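Local coordinates for putative Lipoprotein (Shewanella oneidensis, PDB 3U24), which is of unknown function but binds zinc and, as a DUF885 member of the peptidase MA clan, may be a zinc-dependent hydrolase, at residues 30-35 with 98-103; 35-40 with 429-434; 89-94 with 567-572; 252-257 with 524-529. All coordinates share one frame; numbering follows the deposited sequence.

Interaction 1. Residues 30-35 with 98-103; sequences NAFIDD and DNLLSS. With ZN (zinc ion), chain H.
This is a small, buried, purely apolar helix-to-helix contact, in which Phe32 of helix 25-39 reaches across to Leu100 and Leu101 of helix 88-111. The two backbones stay well apart, with the CA atoms of Phe32 and Leu101 10.9 Å from each other, and the Phe32 ring meets the leucine ends between the helices. The CG of Phe32 lies anti to its own backbone N (chi1 170°), which sets the ring toward helix 88-111. Both leucines then meet the ring at its edge, near its plane, rather than over a face. Leu101 CD2 is the closer, 3.8 Å from Phe32 CE1, and the two side chains slide past one another in opposite directions. Leu100 CD2 sits more loosely, 4.3 Å from Phe32 CZ. One turn on, Ser103 OG folds back on its own helix and donates to Leu100 O at 2.9 Å. About one turn further along helix 25-39 from Phe32, Asp35 OD1 binds a zinc ion at 2.3 Å, with two waters also bound to the metal. Asp35 OD2 takes a hydrogen bond from one of those waters and another from Gln74 of helix 61-79. Gln74 also touches Phe32 and Leu101. The arrangement is a layer of apolar helix-helix packing in the predominantly helical DUF885 fold, with helix 61-79 packed against both partners.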
# COMPACT_ATOMS: atom_id res chain seq x y z
N ASN A 30 -0.79 -23.24 -10.40
CA ASN A 30 -0.74 -22.67 -11.75
C ASN A 30 -2.14 -22.69 -12.46
O ASN A 30 -2.51 -21.69 -13.10
CB ASN A 30 0.40 -23.27 -12.59
CG ASN A 30 1.79 -22.70 -12.19
OD1 ASN A 30 1.94 -21.50 -11.90
ND2 ASN A 30 2.79 -23.57 -12.14
N ALA A 31 -2.91 -23.77 -12.28
CA ALA A 31 -4.26 -23.81 -12.85
C ALA A 31 -5.18 -22.79 -12.17
O ALA A 31 -6.05 -22.23 -12.80
CB ALA A 31 -4.85 -25.20 -12.74
N PHE A 32 -4.98 -22.55 -10.89
CA PHE A 32 -5.78 -21.59 -10.19
C PHE A 32 -5.58 -20.17 -10.78
O PHE A 32 -6.53 -19.44 -11.04
CB PHE A 32 -5.43 -21.57 -8.70
CG PHE A 32 -6.05 -20.44 -7.97
CD1 PHE A 32 -7.36 -20.50 -7.61
CD2 PHE A 32 -5.34 -19.31 -7.69
CE1 PHE A 32 -7.97 -19.45 -6.97
CE2 PHE A 32 -5.93 -18.25 -7.04
CZ PHE A 32 -7.26 -18.33 -6.69
N ILE A 33 -4.34 -19.76 -10.92
CA ILE A 33 -4.01 -18.47 -11.52
C ILE A 33 -4.56 -18.41 -12.94
O ILE A 33 -5.20 -17.43 -13.32
CB ILE A 33 -2.48 -18.20 -11.47
CG1 ILE A 33 -2.01 -18.04 -10.01
CG2 ILE A 33 -2.09 -17.00 -12.34
CD1 ILE A 33 -2.86 -17.05 -9.23
N ASP A 34 -4.37 -19.46 -13.73
CA ASP A 34 -5.00 -19.47 -15.04
C ASP A 34 -6.52 -19.25 -14.99
O ASP A 34 -7.04 -18.46 -15.78
CB ASP A 34 -4.67 -20.73 -15.79
CG ASP A 34 -3.21 -20.75 -16.27
OD1 ASP A 34 -2.56 -19.67 -16.28
OD2 ASP A 34 -2.74 -21.85 -16.63
N ASP A 35 -7.20 -19.90 -14.05
CA ASP A 35 -8.62 -19.73 -13.93
C ASP A 35 -8.98 -18.35 -13.44
O ASP A 35 -9.98 -17.83 -13.85
CB ASP A 35 -9.22 -20.76 -12.99
CG ASP A 35 -9.16 -22.16 -13.57
OD1 ASP A 35 -8.97 -22.24 -14.79
OD2 ASP A 35 -9.29 -23.17 -12.81
N ASP A 98 -6.65 -19.60 -0.04
CA ASP A 98 -7.86 -19.78 0.75
C ASP A 98 -8.45 -18.44 1.24
O ASP A 98 -9.65 -18.16 1.07
CB ASP A 98 -7.55 -20.65 1.95
CG ASP A 98 -8.76 -21.28 2.56
OD1 ASP A 98 -9.76 -21.55 1.87
OD2 ASP A 98 -8.72 -21.56 3.76
N ASN A 99 -7.60 -17.62 1.83
CA ASN A 99 -7.96 -16.32 2.29
C ASN A 99 -8.44 -15.38 1.16
O ASN A 99 -9.41 -14.67 1.33
CB ASN A 99 -6.77 -15.65 3.02
CG ASN A 99 -7.18 -14.35 3.68
OD1 ASN A 99 -7.97 -14.35 4.60
ND2 ASN A 99 -6.68 -13.23 3.17
N LEU A 100 -7.74 -15.35 0.03
CA LEU A 100 -8.19 -14.56 -1.10
C LEU A 100 -9.60 -15.00 -1.52
O LEU A 100 -10.50 -14.16 -1.73
CB LEU A 100 -7.23 -14.70 -2.27
CG LEU A 100 -7.63 -14.02 -3.58
CD1 LEU A 100 -7.49 -12.51 -3.40
CD2 LEU A 100 -6.77 -14.58 -4.71
N LEU A 101 -9.81 -16.31 -1.63
CA LEU A 101 -11.12 -16.82 -1.99
C LEU A 101 -12.21 -16.40 -0.97
O LEU A 101 -13.28 -15.89 -1.36
CB LEU A 101 -11.10 -18.36 -2.23
CG LEU A 101 -10.31 -18.87 -3.46
CD1 LEU A 101 -10.21 -20.41 -3.51
CD2 LEU A 101 -10.88 -18.33 -4.77
N SER A 102 -11.96 -16.57 0.31
CA SER A 102 -12.96 -16.21 1.30
C SER A 102 -13.24 -14.73 1.24
O SER A 102 -14.37 -14.30 1.39
CB SER A 102 -12.52 -16.60 2.73
OG SER A 102 -12.49 -18.01 2.84
N SER A 103 -12.24 -13.93 1.01
CA SER A 103 -12.47 -12.50 1.00
C SER A 103 -13.20 -12.03 -0.26
O SER A 103 -13.96 -11.10 -0.18
CB SER A 103 -11.17 -11.75 1.20
OG SER A 103 -10.43 -11.81 0.02
ZN ZN H . -9.02 -24.13 -16.09
O HOH W 1 -6.86 -24.35 -15.22
O HOH W 2 -9.23 -25.98 -14.35

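Interaction 2. Residues 35-40 with 429-434; sequences DLWQLS and KSLFGN. With ZN (zinc ion), chain H; EDO (1,2-ethanediol), chain X.
Two apolar pairs carry this contact, one residue apart on each side: Leu36 with Phe432, and Trp37 with Leu431. In each pair the side chains approach from opposite directions. Leu36 CD2 comes within 3.5 Å of Phe432 CZ, while Leu431 CD1 meets the benzo part of the indole, 3.6 Å from Trp37 CZ2. One face of the phenyl ring is covered from within its own segment, Leu431 CB lying 3.6 Å above the centre of the Phe432 ring. With chi1 of Trp37 at -63°, its CG is beside the backbone N and the far end of the indole swings in to the other helix.

The polar groups look elsewhere. Trp37 NE1 is hydrogen-bonded to Tyr369 OH. Ser40 OG is the N-cap of the next helix, bonding Trp43 N, and Asn434 OD1 likewise caps the helix that follows it through Met437 N.

Helix 41-47 flanks the contact, with Trp43 against Leu36 and Ser47 against both Trp37 and Leu431. Helix 61-79 packs on Leu36 through Phe70, and helix 88-111 reaches Phe432 through Leu100, so the end of helix 25-39 and the short helix 427-432 meet among three others.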
# COMPACT_ATOMS: atom_id res chain seq x y z
N ASP A 35 -7.20 -19.90 -14.05
CA ASP A 35 -8.62 -19.73 -13.93
C ASP A 35 -8.98 -18.35 -13.44
O ASP A 35 -9.98 -17.83 -13.85
CB ASP A 35 -9.22 -20.76 -12.99
CG ASP A 35 -9.16 -22.16 -13.57
OD1 ASP A 35 -8.97 -22.24 -14.79
OD2 ASP A 35 -9.29 -23.17 -12.81
N LEU A 36 -8.16 -17.78 -12.56
CA LEU A 36 -8.44 -16.45 -12.06
C LEU A 36 -8.38 -15.47 -13.21
O LEU A 36 -9.24 -14.63 -13.31
CB LEU A 36 -7.48 -16.03 -10.94
CG LEU A 36 -7.79 -14.73 -10.23
CD1 LEU A 36 -9.14 -14.76 -9.56
CD2 LEU A 36 -6.64 -14.37 -9.27
N TRP A 37 -7.41 -15.63 -14.10
CA TRP A 37 -7.28 -14.73 -15.22
C TRP A 37 -8.36 -14.87 -16.29
O TRP A 37 -8.71 -13.88 -16.96
CB TRP A 37 -5.93 -14.86 -15.86
CG TRP A 37 -4.73 -14.50 -15.02
CD1 TRP A 37 -3.44 -14.88 -15.28
CD2 TRP A 37 -4.66 -13.68 -13.81
NE1 TRP A 37 -2.60 -14.36 -14.35
CE2 TRP A 37 -3.27 -13.63 -13.44
CE3 TRP A 37 -5.58 -13.00 -13.02
CZ2 TRP A 37 -2.82 -12.96 -12.32
CZ3 TRP A 37 -5.12 -12.30 -11.89
CH2 TRP A 37 -3.77 -12.29 -11.55
N GLN A 38 -8.90 -16.07 -16.44
CA GLN A 38 -10.04 -16.33 -17.31
C GLN A 38 -11.30 -15.67 -16.76
O GLN A 38 -12.10 -15.20 -17.53
CB GLN A 38 -10.23 -17.84 -17.46
CG GLN A 38 -11.51 -18.31 -18.13
CD GLN A 38 -11.49 -19.84 -18.40
OE1 GLN A 38 -11.99 -20.64 -17.58
NE2 GLN A 38 -10.88 -20.25 -19.53
N LEU A 39 -11.47 -15.66 -15.44
CA LEU A 39 -12.59 -14.97 -14.79
C LEU A 39 -12.44 -13.47 -14.87
O LEU A 39 -13.42 -12.76 -15.06
CB LEU A 39 -12.69 -15.35 -13.31
CG LEU A 39 -13.63 -14.54 -12.44
CD1 LEU A 39 -15.07 -14.92 -12.73
CD2 LEU A 39 -13.27 -14.71 -10.98
N SER A 40 -11.22 -12.98 -14.69
CA SER A 40 -10.97 -11.53 -14.68
C SER A 40 -9.74 -11.13 -15.48
O SER A 40 -8.63 -10.97 -14.98
CB SER A 40 -10.82 -11.09 -13.24
OG SER A 40 -10.47 -9.74 -13.23
N LYS A 429 2.64 -15.74 -4.07
CA LYS A 429 3.15 -14.74 -3.15
C LYS A 429 3.43 -13.44 -3.85
O LYS A 429 3.22 -12.39 -3.26
CB LYS A 429 4.44 -15.18 -2.46
CG LYS A 429 4.30 -16.39 -1.56
CD LYS A 429 5.50 -16.52 -0.62
CE LYS A 429 6.79 -16.82 -1.37
NZ LYS A 429 7.65 -17.67 -0.52
N SER A 430 3.91 -13.49 -5.08
CA SER A 430 4.19 -12.26 -5.81
C SER A 430 2.89 -11.50 -6.09
O SER A 430 2.85 -10.32 -5.90
CB SER A 430 4.94 -12.55 -7.11
OG SER A 430 6.23 -13.05 -6.82
N LEU A 431 1.82 -12.20 -6.43
CA LEU A 431 0.54 -11.56 -6.71
C LEU A 431 -0.25 -11.19 -5.46
O LEU A 431 -0.91 -10.16 -5.44
CB LEU A 431 -0.32 -12.48 -7.57
CG LEU A 431 0.23 -12.85 -8.95
CD1 LEU A 431 -0.61 -13.96 -9.62
CD2 LEU A 431 0.32 -11.63 -9.84
N PHE A 432 -0.22 -12.03 -4.43
CA PHE A 432 -1.17 -11.86 -3.33
C PHE A 432 -0.53 -11.84 -1.99
O PHE A 432 -1.16 -12.23 -1.02
CB PHE A 432 -2.21 -12.97 -3.32
CG PHE A 432 -2.86 -13.16 -4.63
CD1 PHE A 432 -3.59 -12.15 -5.18
CD2 PHE A 432 -2.74 -14.33 -5.30
CE1 PHE A 432 -4.18 -12.30 -6.41
CE2 PHE A 432 -3.33 -14.51 -6.53
CZ PHE A 432 -4.03 -13.48 -7.10
N GLY A 433 0.68 -11.31 -1.93
CA GLY A 433 1.45 -11.29 -0.70
C GLY A 433 0.94 -10.27 0.30
O GLY A 433 0.13 -9.45 -0.04
N ASN A 434 1.45 -10.32 1.52
CA ASN A 434 0.86 -9.57 2.63
C ASN A 434 1.55 -8.26 2.83
O ASN A 434 2.71 -8.22 3.15
CB ASN A 434 0.96 -10.45 3.89
CG ASN A 434 0.30 -9.85 5.09
OD1 ASN A 434 0.97 -9.29 5.95
ND2 ASN A 434 -1.01 -9.98 5.17
ZN ZN H . -9.02 -24.13 -16.09
C1 EDO X . -11.98 -13.93 -21.30
O1 EDO X . -13.12 -14.40 -20.57
C2 EDO X . -10.74 -14.57 -20.71
O2 EDO X . -10.00 -15.18 -21.77
O HOH W 2 -9.23 -25.98 -14.35
O HOH W 1 -6.86 -24.35 -15.22

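Interaction 3. Residues 89-94 with 567-572; sequences NETIDY and RQLMLE. With ZN (zinc ion), chain D.
Leu569 of helix 563-571 splits its two methyl groups between Thr91 and Ile92 of helix 88-111, and this fork makes the whole contact. Its CG is anti to the carbonyl carbon (chi1 -64°), and the branch opens toward the other helix. CD1 goes to Ile92, 3.9 Å from Ile92 CD1 and about as far from Ile92 CG1, with the isoleucine coming in at a slant to the leucine. CD2 goes to Thr91, whose methyl CG2 stands 4.0 Å away as the two side chains pass in opposite directions. The threonine thus offers its carbon branch to the contact, and its hydroxyl takes no part. Thr91 O accepts a hydrogen bond from ND1 of His95, itself a zinc-binding residue of this protein.

Beside this apolar patch the chain ends in a metal ligand. The side chain of Glu572 runs extended beyond CG, bringing its carboxylate to a zinc ion with OE1 at 2.0 Å and OE2 at a longer 2.6 Å. A water, also 2.0 Å from the zinc, donates a hydrogen bond to Glu572 OE2. The ion comes within 4.2 Å of Leu569 CD2, so the leucine borders the metal site without binding it. Elsewhere on helix 563-571, Arg567 NE forms a salt bridge with Glu537 of helix 523-542.

With no hydrogen bond across it, the joint itself rests on aliphatic carbon contacts. The carboxylate of the last residue lies beside the patch, where zinc binding would probably offset part of its likely negative charge.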
# COMPACT_ATOMS: atom_id res chain seq x y z
N ASN A 89 6.61 -23.44 1.41
CA ASN A 89 6.10 -22.54 0.37
C ASN A 89 4.70 -22.85 -0.14
O ASN A 89 3.90 -21.92 -0.45
CB ASN A 89 7.02 -22.52 -0.87
CG ASN A 89 7.87 -21.27 -0.93
OD1 ASN A 89 8.26 -20.71 0.11
ND2 ASN A 89 8.14 -20.81 -2.15
N GLU A 90 4.43 -24.13 -0.30
CA GLU A 90 3.12 -24.56 -0.75
C GLU A 90 2.06 -24.24 0.31
O GLU A 90 0.94 -23.85 -0.03
CB GLU A 90 3.12 -26.03 -1.09
CG GLU A 90 3.88 -26.37 -2.37
CD GLU A 90 4.06 -27.85 -2.56
OE1 GLU A 90 3.87 -28.58 -1.54
OE2 GLU A 90 4.40 -28.29 -3.71
N THR A 91 2.42 -24.36 1.59
CA THR A 91 1.43 -24.11 2.63
C THR A 91 1.13 -22.61 2.70
O THR A 91 -0.00 -22.20 2.89
CB THR A 91 1.80 -24.75 4.00
OG1 THR A 91 0.64 -24.69 4.85
CG2 THR A 91 2.91 -24.04 4.69
N ILE A 92 2.14 -21.79 2.48
CA ILE A 92 1.91 -20.33 2.34
C ILE A 92 0.98 -20.02 1.17
O ILE A 92 -0.04 -19.34 1.36
CB ILE A 92 3.23 -19.55 2.25
CG1 ILE A 92 3.96 -19.64 3.61
CG2 ILE A 92 2.95 -18.10 1.85
CD1 ILE A 92 5.45 -19.36 3.53
N ASP A 93 1.27 -20.58 0.00
CA ASP A 93 0.38 -20.42 -1.14
C ASP A 93 -1.06 -20.92 -0.86
O ASP A 93 -2.04 -20.27 -1.25
CB ASP A 93 0.95 -21.08 -2.39
CG ASP A 93 2.25 -20.39 -2.88
OD1 ASP A 93 2.61 -19.35 -2.30
OD2 ASP A 93 2.90 -20.90 -3.82
N TYR A 94 -1.16 -22.07 -0.18
CA TYR A 94 -2.45 -22.64 0.14
C TYR A 94 -3.25 -21.60 0.93
O TYR A 94 -4.39 -21.30 0.57
CB TYR A 94 -2.29 -23.94 0.97
CG TYR A 94 -3.59 -24.61 1.35
CD1 TYR A 94 -4.41 -24.07 2.32
CD2 TYR A 94 -3.99 -25.80 0.75
CE1 TYR A 94 -5.60 -24.68 2.66
CE2 TYR A 94 -5.16 -26.43 1.12
CZ TYR A 94 -5.97 -25.85 2.07
OH TYR A 94 -7.15 -26.45 2.43
N ARG A 567 5.67 -16.92 11.80
CA ARG A 567 5.82 -17.31 13.19
C ARG A 567 5.49 -18.79 13.38
O ARG A 567 6.24 -19.51 14.02
CB ARG A 567 4.88 -16.50 14.07
CG ARG A 567 4.85 -16.93 15.52
CD ARG A 567 4.03 -15.96 16.40
NE ARG A 567 3.95 -16.54 17.75
CZ ARG A 567 3.08 -17.49 18.11
NH1 ARG A 567 2.17 -17.96 17.26
NH2 ARG A 567 3.10 -17.96 19.33
N GLN A 568 4.35 -19.21 12.86
CA GLN A 568 3.89 -20.60 13.04
C GLN A 568 4.93 -21.57 12.43
O GLN A 568 5.27 -22.57 13.04
CB GLN A 568 2.49 -20.79 12.42
CG GLN A 568 1.69 -22.00 12.87
CD GLN A 568 0.15 -21.91 12.59
OE1 GLN A 568 -0.45 -20.81 12.49
NE2 GLN A 568 -0.49 -23.09 12.48
N LEU A 569 5.46 -21.26 11.24
CA LEU A 569 6.42 -22.16 10.60
C LEU A 569 7.73 -22.17 11.37
O LEU A 569 8.31 -23.22 11.51
CB LEU A 569 6.68 -21.82 9.12
CG LEU A 569 5.42 -21.98 8.26
CD1 LEU A 569 5.52 -21.16 6.97
CD2 LEU A 569 5.12 -23.44 7.98
N MSE A 570 8.15 -21.02 11.89
CA MSE A 570 9.40 -20.93 12.64
C MSE A 570 9.30 -21.60 13.99
O MSE A 570 10.31 -22.11 14.47
CB MSE A 570 9.90 -19.47 12.80
CG MSE A 570 10.53 -18.94 11.55
SE MSE A 570 11.12 -17.13 11.62
CE MSE A 570 12.66 -17.49 12.76
N LEU A 571 8.10 -21.64 14.60
CA LEU A 571 7.94 -22.31 15.92
C LEU A 571 7.68 -23.81 15.81
O LEU A 571 8.07 -24.55 16.70
CB LEU A 571 6.85 -21.63 16.78
CG LEU A 571 7.26 -20.24 17.32
CD1 LEU A 571 6.15 -19.62 18.17
CD2 LEU A 571 8.57 -20.35 18.11
N GLU A 572 7.01 -24.24 14.74
CA GLU A 572 6.78 -25.67 14.39
C GLU A 572 8.01 -26.26 13.68
O GLU A 572 9.02 -26.64 14.29
CB GLU A 572 5.58 -25.77 13.44
CG GLU A 572 5.14 -27.18 13.03
CD GLU A 572 4.34 -27.23 11.71
OE1 GLU A 572 4.21 -26.16 11.03
OE2 GLU A 572 3.86 -28.35 11.35
ZN ZN D . 2.98 -26.66 9.54
O HOH W 3 1.56 -28.05 9.83

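Interaction 4. Residues 252-257 with 524-529; sequences FDIQAG and YYSGYR
In Ile254 chi1 is -57°, which puts the CG2 branch anti to the backbone N, and in Ser526 chi1 is 174°, with OG likewise opposite the N; these settings bring a methyl up against a hydroxyl oxygen. Ile254 CG2 lies 3.3 Å from Ser526 OG and 3.9 Å from Ser526 CB, a close fit of carbon against oxygen. Ala256 adds its CB, 3.8 Å from the same Ser526 OG, so the one hydroxyl sits against two methyl groups. No hydrogen bond links the segments.

The bend after Ile254 brings Ala256 to the same serine. Helix 243-254 ends here, and Gln255 takes a left-handed conformation (phi 57°); its CB points away from helix 523-542, and its side chain touches Leu96 and Asn99 of helix 88-111. Ala256, beyond the bend, then faces helix 523-542 again, where its CA comes 7.1 Å from that of Ser526. Two hydrogen bonds hold the turn: Ile254 O accepts one from Asn434 ND2, and Gly257 N donates to Glu530 OE2, further along helix 523-542.

Helix 523-542 has other anchors. Tyr525 OH and Arg529 NH1 both reach Asp270 OD2 of helix 260-289, and Tyr524 touches Glu439, a zinc ligand together with His408 and His414. The side chain of Ser526 is about 9 Å from that of Glu439. The arrangement is that of a helix C-terminus followed by a residue of positive phi, docked on a small side chain of a helix that borders the zinc site.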
# COMPACT_ATOMS: atom_id res chain seq x y z
N PHE A 252 -9.18 -10.31 6.82
CA PHE A 252 -8.88 -10.71 5.45
C PHE A 252 -7.68 -9.96 4.85
O PHE A 252 -6.83 -10.58 4.19
CB PHE A 252 -10.08 -10.51 4.48
CG PHE A 252 -11.19 -11.50 4.65
CD1 PHE A 252 -10.94 -12.87 4.67
CD2 PHE A 252 -12.50 -11.07 4.76
CE1 PHE A 252 -11.95 -13.78 4.81
CE2 PHE A 252 -13.54 -11.98 4.90
CZ PHE A 252 -13.26 -13.34 4.95
N ASP A 253 -7.59 -8.66 5.09
CA ASP A 253 -6.54 -7.84 4.49
C ASP A 253 -5.20 -8.01 5.21
O ASP A 253 -4.17 -8.12 4.56
CB ASP A 253 -6.92 -6.34 4.55
CG ASP A 253 -8.07 -5.96 3.62
OD1 ASP A 253 -8.53 -6.82 2.84
OD2 ASP A 253 -8.49 -4.75 3.65
N ILE A 254 -5.21 -7.97 6.55
CA ILE A 254 -3.96 -7.93 7.33
C ILE A 254 -3.51 -9.34 7.74
O ILE A 254 -2.34 -9.66 7.73
CB ILE A 254 -4.18 -7.09 8.58
CG1 ILE A 254 -4.65 -5.67 8.19
CG2 ILE A 254 -2.94 -7.00 9.45
CD1 ILE A 254 -3.69 -4.84 7.34
N GLN A 255 -4.47 -10.19 8.07
CA GLN A 255 -4.21 -11.54 8.50
C GLN A 255 -3.32 -11.55 9.71
O GLN A 255 -2.44 -12.39 9.84
CB GLN A 255 -3.66 -12.41 7.36
CG GLN A 255 -4.60 -12.59 6.19
CD GLN A 255 -4.07 -13.59 5.17
OE1 GLN A 255 -3.55 -13.19 4.11
NE2 GLN A 255 -4.22 -14.86 5.46
N ALA A 256 -3.57 -10.63 10.61
CA ALA A 256 -2.87 -10.54 11.88
C ALA A 256 -3.31 -11.68 12.78
O ALA A 256 -4.40 -12.29 12.62
CB ALA A 256 -3.20 -9.22 12.57
N GLY A 257 -2.46 -11.90 13.76
CA GLY A 257 -2.68 -12.84 14.83
C GLY A 257 -3.37 -12.20 16.01
O GLY A 257 -3.22 -12.68 17.12
N TYR A 524 0.84 -0.81 8.72
CA TYR A 524 2.21 -0.48 9.12
C TYR A 524 2.47 -0.92 10.55
O TYR A 524 3.45 -1.63 10.83
CB TYR A 524 2.49 1.00 8.97
CG TYR A 524 2.05 1.53 7.64
CD1 TYR A 524 0.74 1.98 7.46
CD2 TYR A 524 2.94 1.60 6.57
CE1 TYR A 524 0.31 2.44 6.24
CE2 TYR A 524 2.51 2.06 5.33
CZ TYR A 524 1.22 2.49 5.18
OH TYR A 524 0.75 2.95 3.99
N TYR A 525 1.58 -0.51 11.45
CA TYR A 525 1.79 -0.80 12.86
C TYR A 525 1.53 -2.28 13.17
O TYR A 525 2.19 -2.87 14.01
CB TYR A 525 0.86 0.06 13.70
CG TYR A 525 1.00 -0.13 15.17
CD1 TYR A 525 2.16 0.21 15.83
CD2 TYR A 525 -0.05 -0.64 15.90
CE1 TYR A 525 2.29 0.02 17.19
CE2 TYR A 525 0.04 -0.79 17.27
CZ TYR A 525 1.21 -0.45 17.90
OH TYR A 525 1.29 -0.67 19.24
N SER A 526 0.52 -2.85 12.52
CA SER A 526 0.18 -4.23 12.76
C SER A 526 1.35 -5.17 12.45
O SER A 526 1.74 -5.95 13.30
CB SER A 526 -1.02 -4.60 11.93
OG SER A 526 -1.24 -5.98 12.07
N GLY A 527 1.97 -5.02 11.31
CA GLY A 527 3.13 -5.86 10.99
C GLY A 527 4.33 -5.60 11.88
O GLY A 527 4.97 -6.53 12.35
N TYR A 528 4.62 -4.31 12.14
CA TYR A 528 5.65 -3.95 13.08
C TYR A 528 5.48 -4.59 14.46
O TYR A 528 6.41 -5.18 15.02
CB TYR A 528 5.70 -2.44 13.20
CG TYR A 528 6.42 -1.91 14.41
CD1 TYR A 528 7.78 -2.15 14.60
CD2 TYR A 528 5.75 -1.14 15.35
CE1 TYR A 528 8.45 -1.63 15.71
CE2 TYR A 528 6.39 -0.65 16.47
CZ TYR A 528 7.74 -0.89 16.64
OH TYR A 528 8.35 -0.39 17.75
N ARG A 529 4.28 -4.52 15.00
CA ARG A 529 4.02 -5.00 16.36
C ARG A 529 4.16 -6.50 16.39
O ARG A 529 4.78 -7.05 17.29
CB ARG A 529 2.62 -4.57 16.84
CG ARG A 529 2.42 -4.48 18.35
CD ARG A 529 3.37 -3.49 19.06
NE ARG A 529 4.39 -4.17 19.85
CZ ARG A 529 5.41 -3.58 20.48
NH1 ARG A 529 5.58 -2.25 20.49
NH2 ARG A 529 6.27 -4.34 21.15

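Overall arrangement
Interactions 1 and 2 lie side by side, their centres about 6 Å apart; both use helix 25-39, and Ile33 touches Leu431 and Phe432 while Leu100 packs on Phe432. Interaction 3 draws on another part of helix 88-111, the helix of interaction 1, and lies farthest from the centre of the chain, at about 23 Å. Interaction 4 is the most central, about 13 Å out. Interactions 1 and 4 are buried, 2 and 3 only partly so. Ring-to-methyl packing marks 1 and 2, aliphatic carbons alone mark 3, and a serine hydroxyl among methyls marks 4. Asn99 ND2 binds Phe252 O, joining 1 to 4, and Lys429 packs on Ile92 and Asp93, joining 2 to 3.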